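Putative curved DNA-binding protein (Chaetomium thermophilum var. thermophilum DSM 1495, PDB 4IPA) probably acts in ribosome biogenesis as a thermophilic Arx1 with a methionine aminopeptidase-like fold of the M24 peptidase family, and may bind DNA. Local coordinates at residues 149-163 / 200-212. Residues are numbered along the deposited sequence; the frame is centred on the assembly and turned at random. Where two conformers were deposited one is given.
Sequences RQADLFLATYYANEV and LEKVAKAYDCNII
Two nearly antiparallel helices of the methionine aminopeptidase-like fold pack here, and the Schellman turn ending the second is gripped by Arg149 of the first. At the close of helix 193-205, Cys209 N bonds back to Ala204 O and Asp208 N to Lys205 O, with Asp208, of positive phi, in the C-prime place; the turn brings the carbonyls of Tyr207 and Asp208 beside Arg149. The arginine chain, bent at chi2 (-82°) and chi3 (-71°), folds its guanidinium edge toward them: NH1 meets Tyr207 O at 3.0 Å, NH2 meets Asp208 O at 2.9 Å from above the carbonyl plane. An in-plane salt bridge from NH1 to Asp152 OD2 helps fix the group's rotation, while Asp152 OD1 bonds Thr372 OG1. A leucine in place of Arg149 would probably leave both turn carbonyls without these donors and Asp152 without its ion-pair mate. Alanines suit the middle, their small methyls letting the CA atoms of Ala156 and Ala204 approach to 4.8 Å; beyond them Val203 fits as a knob among Ala156, Tyr159, Ala160 and Val163. Tyr207 lays its flat ring along helix 148-167: Leu155 CB makes a CH-pi contact over one face, 3.9 Å from the centroid, and Tyr207 OH lies 3.6 Å from Tyr159 CE2.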
ATOM      1  N   ARG A 149       9.728   5.714 -21.266  1.00 25.36           N
ATOM      2  CA  ARG A 149       9.099   6.496 -20.210  1.00 22.74           C
ATOM      3  C   ARG A 149       8.660   5.568 -19.080  1.00 27.88           C
ATOM      4  O   ARG A 149       8.413   6.017 -17.958  1.00 22.55           O
ATOM      5  CB  ARG A 149       7.925   7.292 -20.759  1.00 20.02           C
ATOM      6  CG  ARG A 149       8.322   8.233 -21.876  1.00 23.20           C
ATOM      7  CD  ARG A 149       8.904   9.525 -21.327  1.00 22.11           C
ATOM      8  NE  ARG A 149       7.860  10.338 -20.705  1.00 22.05           N
ATOM      9  CZ  ARG A 149       7.895  10.756 -19.448  1.00 23.38           C
ATOM     10  NH1 ARG A 149       8.930  10.441 -18.682  1.00 22.79           N
ATOM     11  NH2 ARG A 149       6.906  11.490 -18.963  1.00 20.08           N
ATOM     12  N   GLN A 150       8.592   4.269 -19.374  1.00 24.56           N
ATOM     13  CA  GLN A 150       8.259   3.292 -18.350  1.00 23.52           C
ATOM     14  C   GLN A 150       9.367   3.204 -17.307  1.00 22.90           C
ATOM     15  O   GLN A 150       9.111   3.027 -16.107  1.00 21.36           O
ATOM     16  CB  GLN A 150       7.994   1.921 -18.966  1.00 25.65           C
ATOM     17  CG  GLN A 150       7.673   0.880 -17.925  1.00 30.20           C
ATOM     18  CD  GLN A 150       6.362   0.164 -18.195  1.00 35.67           C
ATOM     19  OE1 GLN A 150       5.286   0.783 -18.191  1.00 38.17           O
ATOM     20  NE2 GLN A 150       6.442  -1.152 -18.433  1.00 28.52           N
ATOM     21  N   ALA A 151      10.604   3.342 -17.766  1.00 23.81           N
ATOM     22  CA  ALA A 151      11.735   3.413 -16.851  1.00 22.43           C
ATOM     23  C   ALA A 151      11.634   4.672 -15.981  1.00 20.98           C
ATOM     24  O   ALA A 151      11.929   4.630 -14.779  1.00 22.40           O
ATOM     25  CB  ALA A 151      13.061   3.370 -17.618  1.00 20.97           C
ATOM     26  N   ASP A 152      11.197   5.782 -16.578  1.00 17.08           N
ATOM     27  CA  ASP A 152      11.038   7.026 -15.829  1.00 18.66           C
ATOM     28  C   ASP A 152       9.981   6.900 -14.726  1.00 20.46           C
ATOM     29  O   ASP A 152      10.181   7.379 -13.612  1.00 15.16           O
ATOM     30  CB  ASP A 152      10.648   8.174 -16.757  1.00 20.48           C
ATOM     31  CG  ASP A 152      11.764   8.563 -17.721  1.00 25.07           C
ATOM     32  OD1 ASP A 152      12.949   8.336 -17.385  1.00 22.48           O
ATOM     33  OD2 ASP A 152      11.445   9.102 -18.808  1.00 23.11           O
ATOM     34  N   LEU A 153       8.851   6.278 -15.069  1.00 19.13           N
ATOM     35  CA  LEU A 153       7.744   6.063 -14.147  1.00 18.06           C
ATOM     36  C   LEU A 153       8.198   5.278 -12.910  1.00 16.92           C
ATOM     37  O   LEU A 153       7.923   5.669 -11.777  1.00 18.06           O
ATOM     38  CB  LEU A 153       6.616   5.305 -14.855  1.00 16.53           C
ATOM     39  CG  LEU A 153       5.439   4.887 -13.965  1.00 19.74           C
ATOM     40  CD1 LEU A 153       4.757   6.130 -13.397  1.00 14.10           C
ATOM     41  CD2 LEU A 153       4.417   4.001 -14.707  1.00 12.89           C
ATOM     42  N   PHE A 154       8.899   4.172 -13.143  1.00 15.86           N
ATOM     43  CA  PHE A 154       9.427   3.352 -12.069  1.00 18.37           C
ATOM     44  C   PHE A 154      10.441   4.082 -11.187  1.00 17.48           C
ATOM     45  O   PHE A 154      10.377   3.991  -9.965  1.00 14.70           O
ATOM     46  CB  PHE A 154      10.076   2.078 -12.632  1.00 21.38           C
ATOM     47  CG  PHE A 154       9.097   0.968 -12.894  1.00 22.31           C
ATOM     48  CD1 PHE A 154       8.289   0.987 -14.022  1.00 21.28           C
ATOM     49  CD2 PHE A 154       8.987  -0.093 -12.013  1.00 21.45           C
ATOM     50  CE1 PHE A 154       7.399  -0.038 -14.270  1.00 18.53           C
ATOM     51  CE2 PHE A 154       8.086  -1.121 -12.250  1.00 21.78           C
ATOM     52  CZ  PHE A 154       7.294  -1.092 -13.383  1.00 19.82           C
ATOM     53  N   LEU A 155      11.396   4.766 -11.808  1.00 18.28           N
ATOM     54  CA  LEU A 155      12.425   5.473 -11.048  1.00 20.64           C
ATOM     55  C   LEU A 155      11.853   6.622 -10.215  1.00 21.70           C
ATOM     56  O   LEU A 155      12.315   6.868  -9.099  1.00 19.18           O
ATOM     57  CB  LEU A 155      13.527   5.986 -11.968  1.00 21.29           C
ATOM     58  CG  LEU A 155      14.446   4.878 -12.469  1.00 23.05           C
ATOM     59  CD1 LEU A 155      15.356   5.406 -13.566  1.00 19.56           C
ATOM     60  CD2 LEU A 155      15.245   4.293 -11.316  1.00 21.28           C
ATOM     61  N   ALA A 156      10.856   7.326 -10.755  1.00 18.09           N
ATOM     62  CA  ALA A 156      10.193   8.380 -10.002  1.00 17.68           C
ATOM     63  C   ALA A 156       9.585   7.779  -8.737  1.00 18.49           C
ATOM     64  O   ALA A 156       9.687   8.341  -7.648  1.00 19.57           O
ATOM     65  CB  ALA A 156       9.113   9.037 -10.837  1.00 14.49           C
ATOM     66  N   THR A 157       8.952   6.624  -8.889  1.00 16.38           N
ATOM     67  CA  THR A 157       8.265   6.004  -7.769  1.00 18.51           C
ATOM     68  C   THR A 157       9.278   5.506  -6.744  1.00 20.22           C
ATOM     69  O   THR A 157       9.108   5.696  -5.547  1.00 17.89           O
ATOM     70  CB  THR A 157       7.378   4.848  -8.228  1.00 16.79           C
ATOM     71  OG1 THR A 157       6.538   5.288  -9.305  1.00 16.55           O
ATOM     72  CG2 THR A 157       6.507   4.380  -7.075  1.00 17.11           C
ATOM     73  N   TYR A 158      10.338   4.872  -7.233  1.00 17.94           N
ATOM     74  CA  TYR A 158      11.415   4.406  -6.384  1.00 18.81           C
ATOM     75  C   TYR A 158      12.001   5.557  -5.560  1.00 21.40           C
ATOM     76  O   TYR A 158      12.122   5.452  -4.335  1.00 23.88           O
ATOM     77  CB  TYR A 158      12.514   3.744  -7.234  1.00 17.46           C
ATOM     78  CG  TYR A 158      13.712   3.254  -6.450  1.00 18.27           C
ATOM     79  CD1 TYR A 158      14.800   4.086  -6.199  1.00 20.68           C
ATOM     80  CD2 TYR A 158      13.757   1.957  -5.956  1.00 25.21           C
ATOM     81  CE1 TYR A 158      15.899   3.631  -5.492  1.00 21.19           C
ATOM     82  CE2 TYR A 158      14.851   1.498  -5.235  1.00 22.55           C
ATOM     83  CZ  TYR A 158      15.916   2.336  -5.007  1.00 24.16           C
ATOM     84  OH  TYR A 158      17.000   1.867  -4.290  1.00 25.39           O
ATOM     85  N   TYR A 159      12.381   6.646  -6.223  1.00 16.97           N
ATOM     86  CA  TYR A 159      13.036   7.738  -5.508  1.00 18.77           C
ATOM     87  C   TYR A 159      12.073   8.528  -4.661  1.00 20.18           C
ATOM     88  O   TYR A 159      12.445   9.027  -3.606  1.00 19.76           O
ATOM     89  CB  TYR A 159      13.865   8.640  -6.435  1.00 14.91           C
ATOM     90  CG  TYR A 159      15.168   7.988  -6.802  1.00 18.75           C
ATOM     91  CD1 TYR A 159      16.140   7.752  -5.835  1.00 20.81           C
ATOM     92  CD2 TYR A 159      15.415   7.556  -8.098  1.00 20.08           C
ATOM     93  CE1 TYR A 159      17.339   7.130  -6.164  1.00 22.45           C
ATOM     94  CE2 TYR A 159      16.611   6.932  -8.437  1.00 20.74           C
ATOM     95  CZ  TYR A 159      17.567   6.719  -7.466  1.00 24.19           C
ATOM     96  OH  TYR A 159      18.759   6.095  -7.796  1.00 27.83           O
ATOM     97  N   ALA A 160      10.826   8.630  -5.105  1.00 18.48           N
ATOM     98  CA  ALA A 160       9.824   9.255  -4.265  1.00 17.65           C
ATOM     99  C   ALA A 160       9.766   8.499  -2.927  1.00 20.20           C
ATOM    100  O   ALA A 160       9.697   9.109  -1.851  1.00 17.71           O
ATOM    101  CB  ALA A 160       8.475   9.243  -4.963  1.00 18.88           C
ATOM    102  N   ASN A 161       9.819   7.170  -3.003  1.00 19.02           N
ATOM    103  CA  ASN A 161       9.743   6.322  -1.815  1.00 20.43           C
ATOM    104  C   ASN A 161      10.959   6.499  -0.893  1.00 21.68           C
ATOM    105  O   ASN A 161      10.814   6.641   0.326  1.00 20.07           O
ATOM    106  CB  ASN A 161       9.568   4.854  -2.209  1.00 19.02           C
ATOM    107  CG  ASN A 161       9.221   3.970  -1.030  1.00 19.50           C
ATOM    108  OD1 ASN A 161       8.356   4.309  -0.226  1.00 18.80           O
ATOM    109  ND2 ASN A 161       9.909   2.829  -0.909  1.00 18.57           N
ATOM    110  N   GLU A 162      12.150   6.509  -1.485  1.00 22.38           N
ATOM    111  CA  GLU A 162      13.387   6.729  -0.740  1.00 21.32           C
ATOM    112  C   GLU A 162      13.407   8.095  -0.056  1.00 19.30           C
ATOM    113  O   GLU A 162      13.872   8.218   1.074  1.00 20.93           O
ATOM    114  CB  GLU A 162      14.613   6.593  -1.652  1.00 18.41           C
ATOM    115  CG  GLU A 162      14.818   5.183  -2.194  1.00 23.82           C
ATOM    116  CD  GLU A 162      15.023   4.152  -1.089  1.00 27.47           C
ATOM    117  OE1 GLU A 162      15.903   4.371  -0.231  1.00 25.97           O
ATOM    118  OE2 GLU A 162      14.308   3.124  -1.076  1.00 23.94           O
ATOM    119  N   VAL A 163      12.920   9.117  -0.749  1.00 18.10           N
ATOM    120  CA  VAL A 163      12.829  10.448  -0.170  1.00 16.51           C
ATOM    121  C   VAL A 163      11.788  10.502   0.954  1.00 18.39           C
ATOM    122  O   VAL A 163      12.089  10.965   2.050  1.00 20.67           O
ATOM    123  CB  VAL A 163      12.534  11.527  -1.230  1.00 15.20           C
ATOM    124  CG1 VAL A 163      12.303  12.901  -0.559  1.00 12.45           C
ATOM    125  CG2 VAL A 163      13.681  11.597  -2.213  1.00 13.34           C
ATOM    126  N   LEU A 200       8.425  15.611  -2.914  1.00 21.19           N
ATOM    127  CA  LEU A 200       8.093  14.428  -3.703  1.00 20.79           C
ATOM    128  C   LEU A 200       7.664  14.798  -5.130  1.00 21.37           C
ATOM    129  O   LEU A 200       7.958  14.068  -6.075  1.00 20.30           O
ATOM    130  CB  LEU A 200       7.029  13.567  -3.010  1.00 21.75           C
ATOM    131  CG  LEU A 200       7.610  12.389  -2.220  1.00 24.55           C
ATOM    132  CD1 LEU A 200       8.589  12.885  -1.129  1.00 19.56           C
ATOM    133  CD2 LEU A 200       6.500  11.543  -1.626  1.00 14.03           C
ATOM    134  N   GLU A 201       6.983  15.931  -5.280  1.00 20.52           N
ATOM    135  CA  GLU A 201       6.585  16.389  -6.607  1.00 25.68           C
ATOM    136  C   GLU A 201       7.812  16.724  -7.426  1.00 21.34           C
ATOM    137  O   GLU A 201       7.854  16.476  -8.629  1.00 22.38           O
ATOM    138  CB  GLU A 201       5.669  17.613  -6.530  1.00 23.26           C
ATOM    139  CG  GLU A 201       4.257  17.304  -6.102  1.00 27.92           C
ATOM    140  CD  GLU A 201       3.430  18.560  -5.909  1.00 36.86           C
ATOM    141  OE1 GLU A 201       4.023  19.659  -5.907  1.00 37.56           O
ATOM    142  OE2 GLU A 201       2.191  18.452  -5.758  1.00 44.41           O
ATOM    143  N   LYS A 202       8.804  17.299  -6.754  1.00 21.93           N
ATOM    144  CA  LYS A 202      10.078  17.632  -7.367  1.00 19.25           C
ATOM    145  C   LYS A 202      10.724  16.352  -7.871  1.00 20.79           C
ATOM    146  O   LYS A 202      11.294  16.331  -8.946  1.00 23.09           O
ATOM    147  CB  LYS A 202      10.982  18.266  -6.312  1.00 25.04           C
ATOM    148  CG  LYS A 202      11.814  19.475  -6.723  1.00 32.23           C
ATOM    149  CD  LYS A 202      12.096  20.320  -5.458  1.00 37.30           C
ATOM    150  CE  LYS A 202      13.300  21.242  -5.604  1.00 49.29           C
ATOM    151  NZ  LYS A 202      13.802  21.762  -4.279  1.00 46.27           N
ATOM    152  N   VAL A 203      10.656  15.288  -7.073  1.00 21.30           N
ATOM    153  CA  VAL A 203      11.279  14.020  -7.445  1.00 23.87           C
ATOM    154  C   VAL A 203      10.641  13.442  -8.708  1.00 23.53           C
ATOM    155  O   VAL A 203      11.337  13.033  -9.638  1.00 21.52           O
ATOM    156  CB  VAL A 203      11.184  12.984  -6.314  1.00 23.64           C
ATOM    157  CG1 VAL A 203      11.694  11.635  -6.800  1.00 19.50           C
ATOM    158  CG2 VAL A 203      11.956  13.463  -5.062  1.00 20.54           C
ATOM    159  N   ALA A 204       9.309  13.417  -8.735  1.00 21.51           N
ATOM    160  CA  ALA A 204       8.578  12.918  -9.896  1.00 24.94           C
ATOM    161  C   ALA A 204       8.871  13.749 -11.145  1.00 22.25           C
ATOM    162  O   ALA A 204       9.006  13.213 -12.248  1.00 22.84           O
ATOM    163  CB  ALA A 204       7.074  12.899  -9.619  1.00 19.92           C
ATOM    164  N   LYS A 205       8.957  15.060 -10.961  1.00 23.27           N
ATOM    165  CA  LYS A 205       9.187  15.979 -12.068  1.00 24.67           C
ATOM    166  C   LYS A 205      10.551  15.744 -12.733  1.00 24.13           C
ATOM    167  O   LYS A 205      10.701  15.942 -13.930  1.00 25.05           O
ATOM    168  CB  LYS A 205       9.076  17.422 -11.583  1.00 27.57           C
ATOM    169  CG  LYS A 205       9.142  18.447 -12.697  1.00 33.09           C
ATOM    170  CD  LYS A 205       9.416  19.845 -12.168  1.00 34.94           C
ATOM    171  CE  LYS A 205       8.524  20.874 -12.855  1.00 54.04           C
ATOM    172  NZ  LYS A 205       8.256  20.559 -14.298  1.00 51.84           N
ATOM    173  N   ALA A 206      11.543  15.298 -11.975  1.00 22.55           N
ATOM    174  CA  ALA A 206      12.854  15.042 -12.577  1.00 24.41           C
ATOM    175  C   ALA A 206      12.734  13.933 -13.611  1.00 22.64           C
ATOM    176  O   ALA A 206      13.599  13.744 -14.463  1.00 23.46           O
ATOM    177  CB  ALA A 206      13.884  14.681 -11.514  1.00 20.31           C
ATOM    178  N   TYR A 207      11.639  13.195 -13.536  1.00 23.24           N
ATOM    179  CA  TYR A 207      11.425  12.101 -14.453  1.00 20.78           C
ATOM    180  C   TYR A 207      10.205  12.392 -15.323  1.00 24.06           C
ATOM    181  O   TYR A 207       9.675  11.497 -15.982  1.00 17.54           O
ATOM    182  CB  TYR A 207      11.261  10.791 -13.686  1.00 20.20           C
ATOM    183  CG  TYR A 207      12.553  10.281 -13.063  1.00 24.01           C
ATOM    184  CD1 TYR A 207      13.505   9.629 -13.835  1.00 20.49           C
ATOM    185  CD2 TYR A 207      12.814  10.446 -11.702  1.00 20.73           C
ATOM    186  CE1 TYR A 207      14.676   9.152 -13.272  1.00 20.60           C
ATOM    187  CE2 TYR A 207      13.988   9.983 -11.135  1.00 17.64           C
ATOM    188  CZ  TYR A 207      14.914   9.340 -11.922  1.00 22.98           C
ATOM    189  OH  TYR A 207      16.085   8.874 -11.371  1.00 22.69           O
ATOM    190  N   ASP A 208       9.776  13.653 -15.326  1.00 19.72           N
ATOM    191  CA  ASP A 208       8.563  14.050 -16.038  1.00 23.39           C
ATOM    192  C   ASP A 208       7.342  13.186 -15.668  1.00 21.06           C
ATOM    193  O   ASP A 208       6.458  12.929 -16.494  1.00 18.17           O
ATOM    194  CB  ASP A 208       8.796  14.066 -17.560  1.00 23.92           C
ATOM    195  CG  ASP A 208       9.805  15.135 -17.986  1.00 25.80           C
ATOM    196  OD1 ASP A 208      10.064  16.070 -17.202  1.00 30.27           O
ATOM    197  OD2 ASP A 208      10.333  15.050 -19.109  1.00 33.22           O
ATOM    198  N   CYS A 209       7.295  12.742 -14.420  1.00 18.69           N
ATOM    199  CA  CYS A 209       6.104  12.064 -13.922  1.00 19.79           C
ATOM    200  C   CYS A 209       5.416  12.920 -12.872  1.00 21.40           C
ATOM    201  O   CYS A 209       5.949  13.953 -12.465  1.00 16.82           O
ATOM    202  CB  CYS A 209       6.476  10.719 -13.336  1.00 18.50           C
ATOM    203  SG  CYS A 209       7.016   9.592 -14.598  1.00 23.02           S
ATOM    204  N   ASN A 210       4.229  12.502 -12.446  1.00 17.38           N
ATOM    205  CA  ASN A 210       3.537  13.224 -11.390  1.00 19.39           C
ATOM    206  C   ASN A 210       3.160  12.321 -10.213  1.00 21.20           C
ATOM    207  O   ASN A 210       2.853  11.133 -10.395  1.00 16.86           O
ATOM    208  CB  ASN A 210       2.298  13.920 -11.945  1.00 20.57           C
ATOM    209  CG  ASN A 210       2.641  15.129 -12.781  1.00 20.24           C
ATOM    210  OD1 ASN A 210       3.092  16.135 -12.250  1.00 24.83           O
ATOM    211  ND2 ASN A 210       2.411  15.045 -14.094  1.00 16.36           N
ATOM    212  N   ILE A 211       3.170  12.890  -9.013  1.00 18.65           N
ATOM    213  CA  ILE A 211       2.716  12.163  -7.831  1.00 16.50           C
ATOM    214  C   ILE A 211       1.217  11.967  -7.940  1.00 17.35           C
ATOM    215  O   ILE A 211       0.495  12.892  -8.309  1.00 18.24           O
ATOM    216  CB  ILE A 211       3.018  12.945  -6.518  1.00 19.20           C
ATOM    217  CG1 ILE A 211       4.525  13.084  -6.309  1.00 13.41           C
ATOM    218  CG2 ILE A 211       2.399  12.233  -5.307  1.00 18.91           C
ATOM    219  CD1 ILE A 211       5.199  11.780  -6.143  1.00 15.94           C
ATOM    220  N   ILE A 212       0.733  10.778  -7.597  1.00 15.31           N
ATOM    221  CA  ILE A 212      -0.710  10.569  -7.561  1.00 17.18           C
ATOM    222  C   ILE A 212      -1.416  11.328  -6.420  1.00 18.45           C
ATOM    223  O   ILE A 212      -1.161  11.111  -5.229  1.00 15.77           O
ATOM    224  CB  ILE A 212      -1.067   9.094  -7.514  1.00 15.66           C
ATOM    225  CG1 ILE A 212      -0.464   8.368  -8.723  1.00 15.19           C
ATOM    226  CG2 ILE A 212      -2.573   8.925  -7.464  1.00 13.25           C
ATOM    227  CD1 ILE A 212      -0.556   6.844  -8.586  1.00 17.48           C
TER